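Local coordinates for protein putative alpha-ketoglutarate-dependent taurine dioxygenase (PDB 5HSX) that probably acts as an iron-dependent dioxygenase that uses 2-oxoglutarate as co-substrate, in the manner of the TauD/TfdA family, at residues V59-E64 and S262-D267; G148-T153 and F256-G261. One frame throughout, in Å; residues are numbered along the deposited sequence.

Contact 1 (V59-E64 and S262-D267)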
loop_
_atom_site.group_PDB
_atom_site.type_symbol
_atom_site.label_atom_id
_atom_site.label_comp_id
_atom_site.label_asym_id
_atom_site.label_seq_id
_atom_site.Cartn_x
_atom_site.Cartn_y
_atom_site.Cartn_z
ATOM N N VAL B 59 -14.292 -5.503 0.531
ATOM C CA VAL B 59 -13.929 -6.020 -0.786
ATOM C C VAL B 59 -13.584 -7.496 -0.630
ATOM O O VAL B 59 -12.854 -7.872 0.293
ATOM C CB VAL B 59 -12.759 -5.247 -1.436
ATOM C CG1 VAL B 59 -11.492 -5.215 -0.520
ATOM C CG2 VAL B 59 -12.418 -5.855 -2.797
ATOM N N VAL B 60 -14.123 -8.335 -1.507
ATOM C CA VAL B 60 -13.827 -9.757 -1.473
ATOM C C VAL B 60 -13.234 -10.163 -2.815
ATOM O O VAL B 60 -13.524 -9.564 -3.859
ATOM C CB VAL B 60 -15.066 -10.608 -1.118
ATOM C CG1 VAL B 60 -15.535 -10.273 0.305
ATOM C CG2 VAL B 60 -16.208 -10.388 -2.121
ATOM N N PHE B 61 -12.380 -11.185 -2.778
ATOM C CA PHE B 61 -11.620 -11.601 -3.950
ATOM C C PHE B 61 -11.833 -13.083 -4.231
ATOM O O PHE B 61 -11.931 -13.894 -3.306
ATOM C CB PHE B 61 -10.117 -11.332 -3.765
ATOM C CG PHE B 61 -9.786 -9.906 -3.432
ATOM C CD1 PHE B 61 -9.763 -8.935 -4.423
ATOM C CD2 PHE B 61 -9.487 -9.539 -2.128
ATOM C CE1 PHE B 61 -9.444 -7.617 -4.120
ATOM C CE2 PHE B 61 -9.164 -8.225 -1.813
ATOM C CZ PHE B 61 -9.141 -7.258 -2.813
ATOM N N PHE B 62 -11.890 -13.427 -5.517
ATOM C CA PHE B 62 -11.934 -14.807 -5.971
ATOM C C PHE B 62 -10.716 -15.072 -6.845
ATOM O O PHE B 62 -10.178 -14.157 -7.479
ATOM C CB PHE B 62 -13.218 -15.113 -6.770
ATOM C CG PHE B 62 -14.498 -14.747 -6.053
ATOM C CD1 PHE B 62 -15.209 -15.701 -5.334
ATOM C CD2 PHE B 62 -14.999 -13.451 -6.115
ATOM C CE1 PHE B 62 -16.401 -15.363 -4.679
ATOM C CE2 PHE B 62 -16.179 -13.109 -5.465
ATOM C CZ PHE B 62 -16.880 -14.066 -4.748
ATOM N N ARG B 63 -10.285 -16.330 -6.872
ATOM C CA ARG B 63 -9.169 -16.769 -7.699
ATOM C C ARG B 63 -9.607 -17.908 -8.605
ATOM O O ARG B 63 -10.511 -18.680 -8.269
ATOM C CB ARG B 63 -7.980 -17.244 -6.848
ATOM C CG ARG B 63 -7.432 -16.225 -5.871
ATOM C CD ARG B 63 -6.679 -15.113 -6.570
ATOM N NE ARG B 63 -5.864 -14.358 -5.624
ATOM C CZ ARG B 63 -5.047 -13.365 -5.961
ATOM N NH1 ARG B 63 -4.944 -12.984 -7.228
ATOM N NH2 ARG B 63 -4.343 -12.741 -5.027
ATOM N N GLU B 64 -8.947 -18.012 -9.762
ATOM C CA GLU B 64 -9.143 -19.129 -10.686
ATOM C C GLU B 64 -10.593 -19.221 -11.159
ATOM O O GLU B 64 -11.157 -20.311 -11.272
ATOM C CB GLU B 64 -8.699 -20.455 -10.059
ATOM C CG GLU B 64 -7.236 -20.519 -9.685
ATOM C CD GLU B 64 -6.335 -20.447 -10.893
ATOM O OE1 GLU B 64 -5.460 -19.556 -10.929
ATOM O OE2 GLU B 64 -6.506 -21.277 -11.812
ATOM N N SER B 262 -8.675 -13.871 -11.675
ATOM C CA SER B 262 -9.033 -13.278 -10.393
ATOM C C SER B 262 -10.219 -12.337 -10.554
ATOM O O SER B 262 -10.464 -11.788 -11.632
ATOM C CB SER B 262 -7.847 -12.528 -9.782
ATOM O OG SER B 262 -6.786 -13.424 -9.458
ATOM N N VAL B 263 -10.976 -12.181 -9.467
ATOM C CA VAL B 263 -12.159 -11.327 -9.431
ATOM C C VAL B 263 -12.107 -10.509 -8.149
ATOM O O VAL B 263 -11.811 -11.045 -7.078
ATOM C CB VAL B 263 -13.467 -12.147 -9.493
ATOM C CG1 VAL B 263 -14.694 -11.214 -9.469
ATOM C CG2 VAL B 263 -13.492 -13.043 -10.732
ATOM N N ALA B 264 -12.385 -9.211 -8.260
ATOM C CA ALA B 264 -12.535 -8.329 -7.110
ATOM C C ALA B 264 -13.956 -7.784 -7.092
ATOM O O ALA B 264 -14.453 -7.307 -8.117
ATOM C CB ALA B 264 -11.522 -7.178 -7.160
ATOM N N PHE B 265 -14.598 -7.852 -5.926
ATOM C CA PHE B 265 -15.998 -7.469 -5.736
ATOM C C PHE B 265 -16.005 -6.523 -4.542
ATOM O O PHE B 265 -15.737 -6.954 -3.416
ATOM C CB PHE B 265 -16.838 -8.729 -5.478
ATOM C CG PHE B 265 -18.345 -8.521 -5.372
ATOM C CD1 PHE B 265 -18.954 -7.291 -5.587
ATOM C CD2 PHE B 265 -19.147 -9.610 -5.062
ATOM C CE1 PHE B 265 -20.339 -7.163 -5.496
ATOM C CE2 PHE B 265 -20.527 -9.489 -4.964
ATOM C CZ PHE B 265 -21.125 -8.259 -5.176
ATOM N N TRP B 266 -16.250 -5.230 -4.767
ATOM C CA TRP B 266 -16.122 -4.280 -3.669
ATOM C C TRP B 266 -17.376 -3.437 -3.486
ATOM O O TRP B 266 -18.144 -3.204 -4.425
ATOM C CB TRP B 266 -14.909 -3.352 -3.828
ATOM C CG TRP B 266 -14.918 -2.390 -4.985
ATOM C CD1 TRP B 266 -15.351 -1.094 -4.969
ATOM C CD2 TRP B 266 -14.386 -2.620 -6.295
ATOM N NE1 TRP B 266 -15.151 -0.514 -6.202
ATOM C CE2 TRP B 266 -14.557 -1.427 -7.032
ATOM C CE3 TRP B 266 -13.800 -3.722 -6.923
ATOM C CZ2 TRP B 266 -14.156 -1.305 -8.369
ATOM C CZ3 TRP B 266 -13.393 -3.596 -8.253
ATOM C CH2 TRP B 266 -13.586 -2.398 -8.960
ATOM N N ASP B 267 -17.553 -2.988 -2.243
ATOM C CA ASP B 267 -18.703 -2.195 -1.812
ATOM C C ASP B 267 -18.292 -0.726 -1.877
ATOM O O ASP B 267 -17.576 -0.232 -1.004
ATOM C CB ASP B 267 -19.128 -2.601 -0.400
ATOM C CG ASP B 267 -20.385 -1.875 0.072
ATOM O OD1 ASP B 267 -20.798 -0.891 -0.578
ATOM O OD2 ASP B 267 -20.946 -2.281 1.110
HETATM O O HOH W 1 -6.845 -16.110 -10.437
#
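With CG of R63 set beside its own backbone N (chi1 -57°) and the chain bent again at chi2 (-72°), the guanidinium swings back over the strand end to S262. There NH1 donates to OG of S262 at 2.9 Å, the serine oxygen lying at the guanidinium edge and tilted slightly from its plane. The same OG is gripped further by Q259 O and by a water that accepts from N of E64. Beyond this clasp the two strands illustrate regular antiparallel pairing, their axes 166° apart in direction. V60 and F265, then F62 and V263, form hydrogen-bonded pairs, with V60 N 2.9 Å from F265 O and F62 N 2.8 Å from V263 O. Between them, CA of F61 sends a C-H toward V263 O at 3.2 Å. On the face turned to helix 44-57, CG2 of V60 lies 3.8 Å from CB of F265, while CD2 of F62 meets CB of V263. The other face carries F61, whose CD1 is 3.7 Å from CB of A264, and V59, whose CG2 touches CB of W266. That face looks toward the metal site; 263-267 belongs to the cupin-like jelly-roll core, and 59-62 is an added strand widening its larger sheet.

Contact 2 (G148-T153 and F256-G261); sequences GDTQWT and FKWQAG. With EDO (1,2-ethanediol), chain O.
T150 and F256 form the one antiparallel bridge between these segments, a hydrogen-bonded pair with T150 N 3.1 Å from F256 O and F256 N 2.8 Å from T150 O; the ladder continues through W152 and V254, while the chain leaves the strand after F256. The side chains carry the contact past this point. W258 turns its indole edge to T150, and NE1 donates to OG1 at 2.8 Å along a nearly straight N-H (165°), in the ring plane. A chi1 of -53° in T150 holds OG1 beside the backbone N, where the indole can find it; a glycerol molecule bonds the same oxygen. Over the centre of one face of W258 sits CE2 of F256, and R286 adds a cation-pi contact to this indole. W152 reaches back along the pair, bringing CZ3 at its ring edge to 3.8 Å from CB of F256. At the subunit interface, where L25 of the second subunit packs on D149 and K257, OD1 of D149 lies 3.4 Å from CG of K257, yet the charges go elsewhere: OD2 is salt-bridged to R255, and K257 NZ bonds P145 O. A water 2.7 Å from OD1 of D149 accepts from N of W258. This is the last rung of the ladder between strands 150-154 and 253-256, at the edge of the smaller jelly-roll sheet.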
loop_
_atom_site.group_PDB
_atom_site.type_symbol
_atom_site.label_atom_id
_atom_site.label_comp_id
_atom_site.label_asym_id
_atom_site.label_seq_id
_atom_site.Cartn_x
_atom_site.Cartn_y
_atom_site.Cartn_z
ATOM N N GLY B 148 0.766 -3.669 -11.627
ATOM C CA GLY B 148 -0.666 -3.535 -11.796
ATOM C C GLY B 148 -1.522 -3.856 -10.591
ATOM O O GLY B 148 -2.719 -4.112 -10.765
ATOM N N ASP B 149 -0.957 -3.867 -9.381
ATOM C CA ASP B 149 -1.746 -4.149 -8.188
ATOM C C ASP B 149 -2.792 -3.057 -7.963
ATOM O O ASP B 149 -2.597 -1.899 -8.334
ATOM C CB ASP B 149 -0.850 -4.245 -6.945
ATOM C CG ASP B 149 0.101 -5.445 -6.963
ATOM O OD1 ASP B 149 0.130 -6.231 -7.942
ATOM O OD2 ASP B 149 0.855 -5.573 -5.975
ATOM N N THR B 150 -3.906 -3.437 -7.336
ATOM C CA THR B 150 -4.969 -2.515 -6.954
ATOM C C THR B 150 -5.028 -2.432 -5.433
ATOM O O THR B 150 -4.741 -3.409 -4.733
ATOM C CB THR B 150 -6.335 -2.975 -7.509
ATOM O OG1 THR B 150 -6.233 -3.199 -8.922
ATOM C CG2 THR B 150 -7.422 -1.932 -7.247
ATOM N N GLN B 151 -5.401 -1.260 -4.915
ATOM C CA GLN B 151 -5.576 -1.094 -3.480
ATOM C C GLN B 151 -6.961 -0.546 -3.173
ATOM O O GLN B 151 -7.553 0.191 -3.968
ATOM C CB GLN B 151 -4.526 -0.162 -2.867
ATOM C CG GLN B 151 -3.078 -0.549 -3.200
ATOM C CD GLN B 151 -2.077 0.138 -2.300
ATOM O OE1 GLN B 151 -2.258 0.189 -1.087
ATOM N NE2 GLN B 151 -0.997 0.662 -2.892
ATOM N N TRP B 152 -7.458 -0.900 -1.990
ATOM C CA TRP B 152 -8.707 -0.378 -1.460
ATOM C C TRP B 152 -8.475 0.165 -0.056
ATOM O O TRP B 152 -7.589 -0.300 0.669
ATOM C CB TRP B 152 -9.813 -1.464 -1.391
ATOM C CG TRP B 152 -10.392 -1.883 -2.720
ATOM C CD1 TRP B 152 -11.598 -1.502 -3.251
ATOM C CD2 TRP B 152 -9.803 -2.780 -3.665
ATOM N NE1 TRP B 152 -11.785 -2.097 -4.476
ATOM C CE2 TRP B 152 -10.699 -2.890 -4.753
ATOM C CE3 TRP B 152 -8.607 -3.503 -3.700
ATOM C CZ2 TRP B 152 -10.432 -3.695 -5.863
ATOM C CZ3 TRP B 152 -8.339 -4.299 -4.814
ATOM C CH2 TRP B 152 -9.250 -4.389 -5.871
ATOM N N THR B 153 -9.305 1.121 0.349
ATOM C CA THR B 153 -9.254 1.605 1.716
ATOM C C THR B 153 -10.652 1.579 2.318
ATOM O O THR B 153 -11.650 1.727 1.612
ATOM C CB THR B 153 -8.649 3.000 1.800
ATOM O OG1 THR B 153 -8.528 3.367 3.179
ATOM C CG2 THR B 153 -9.508 4.034 1.028
ATOM N N PHE B 256 -3.890 -5.846 -3.583
ATOM C CA PHE B 256 -4.253 -7.079 -4.276
ATOM C C PHE B 256 -3.372 -7.229 -5.504
ATOM O O PHE B 256 -3.342 -6.338 -6.357
ATOM C CB PHE B 256 -5.730 -7.054 -4.685
ATOM C CG PHE B 256 -6.237 -8.340 -5.288
ATOM C CD1 PHE B 256 -6.386 -9.478 -4.509
ATOM C CD2 PHE B 256 -6.621 -8.391 -6.615
ATOM C CE1 PHE B 256 -6.881 -10.653 -5.059
ATOM C CE2 PHE B 256 -7.129 -9.558 -7.168
ATOM C CZ PHE B 256 -7.261 -10.689 -6.389
ATOM N N LYS B 257 -2.675 -8.352 -5.606
ATOM C CA LYS B 257 -1.898 -8.666 -6.794
ATOM C C LYS B 257 -2.723 -9.595 -7.669
ATOM O O LYS B 257 -3.072 -10.707 -7.250
ATOM C CB LYS B 257 -0.550 -9.296 -6.444
ATOM C CG LYS B 257 0.253 -9.651 -7.692
ATOM C CD LYS B 257 1.674 -10.059 -7.342
ATOM C CE LYS B 257 2.529 -10.228 -8.602
ATOM N NZ LYS B 257 2.053 -11.318 -9.509
ATOM N N TRP B 258 -3.045 -9.126 -8.871
ATOM C CA TRP B 258 -3.920 -9.854 -9.777
ATOM C C TRP B 258 -3.241 -11.082 -10.365
ATOM O O TRP B 258 -2.020 -11.136 -10.529
ATOM C CB TRP B 258 -4.376 -8.945 -10.919
ATOM C CG TRP B 258 -5.287 -7.873 -10.456
ATOM C CD1 TRP B 258 -4.936 -6.659 -9.941
ATOM C CD2 TRP B 258 -6.718 -7.921 -10.438
ATOM N NE1 TRP B 258 -6.064 -5.946 -9.607
ATOM C CE2 TRP B 258 -7.169 -6.700 -9.909
ATOM C CE3 TRP B 258 -7.659 -8.879 -10.830
ATOM C CZ2 TRP B 258 -8.522 -6.409 -9.752
ATOM C CZ3 TRP B 258 -9.001 -8.588 -10.682
ATOM C CH2 TRP B 258 -9.422 -7.364 -10.138
ATOM N N GLN B 259 -4.062 -12.076 -10.681
ATOM C CA GLN B 259 -3.692 -13.173 -11.558
ATOM C C GLN B 259 -4.815 -13.346 -12.567
ATOM O O GLN B 259 -5.941 -12.894 -12.342
ATOM C CB GLN B 259 -3.466 -14.484 -10.788
ATOM C CG GLN B 259 -2.362 -14.412 -9.737
ATOM C CD GLN B 259 -2.250 -15.701 -8.948
ATOM O OE1 GLN B 259 -2.298 -16.791 -9.516
ATOM N NE2 GLN B 259 -2.124 -15.584 -7.629
ATOM N N ALA B 260 -4.505 -13.999 -13.686
ATOM C CA ALA B 260 -5.558 -14.374 -14.619
ATOM C C ALA B 260 -6.621 -15.176 -13.879
ATOM O O ALA B 260 -6.306 -16.046 -13.063
ATOM C CB ALA B 260 -4.984 -15.191 -15.782
ATOM N N GLY B 261 -7.886 -14.855 -14.142
ATOM C CA GLY B 261 -8.977 -15.517 -13.464
ATOM C C GLY B 261 -9.325 -14.949 -12.105
ATOM O O GLY B 261 -10.202 -15.502 -11.427
HETATM C C1 EDO O . 1.367 0.140 -7.062
HETATM O O1 EDO O . 0.756 0.567 -8.287
HETATM C C2 EDO O . 0.296 -0.303 -6.067
HETATM O O2 EDO O . -0.557 0.808 -5.758
HETATM O O HOH W 2 -1.413 -7.141 -10.018
#

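In the fold
Contact 2 is nested within the chain loop closed by contact 1: the order is 59-64, 148-153, 256-261, 262-267, and the last two segments run directly into one another. The centres of the two contacts lie about 9 Å apart, yet the contacts belong to different sheets, contact 1 to the mixed sheet and contact 2 to the antiparallel one with strands 150-154 and 253-256. Aromatic packing joins the layers: F61 stacks on F256, and W152 meets both F61 and W266. R63 NH1 probably bonds K257 O at the edge. W152 and W266 also meet H273, a ligand of the sodium ion, which probably occupies the iron site, so the shared aromatic layer borders the metal centre.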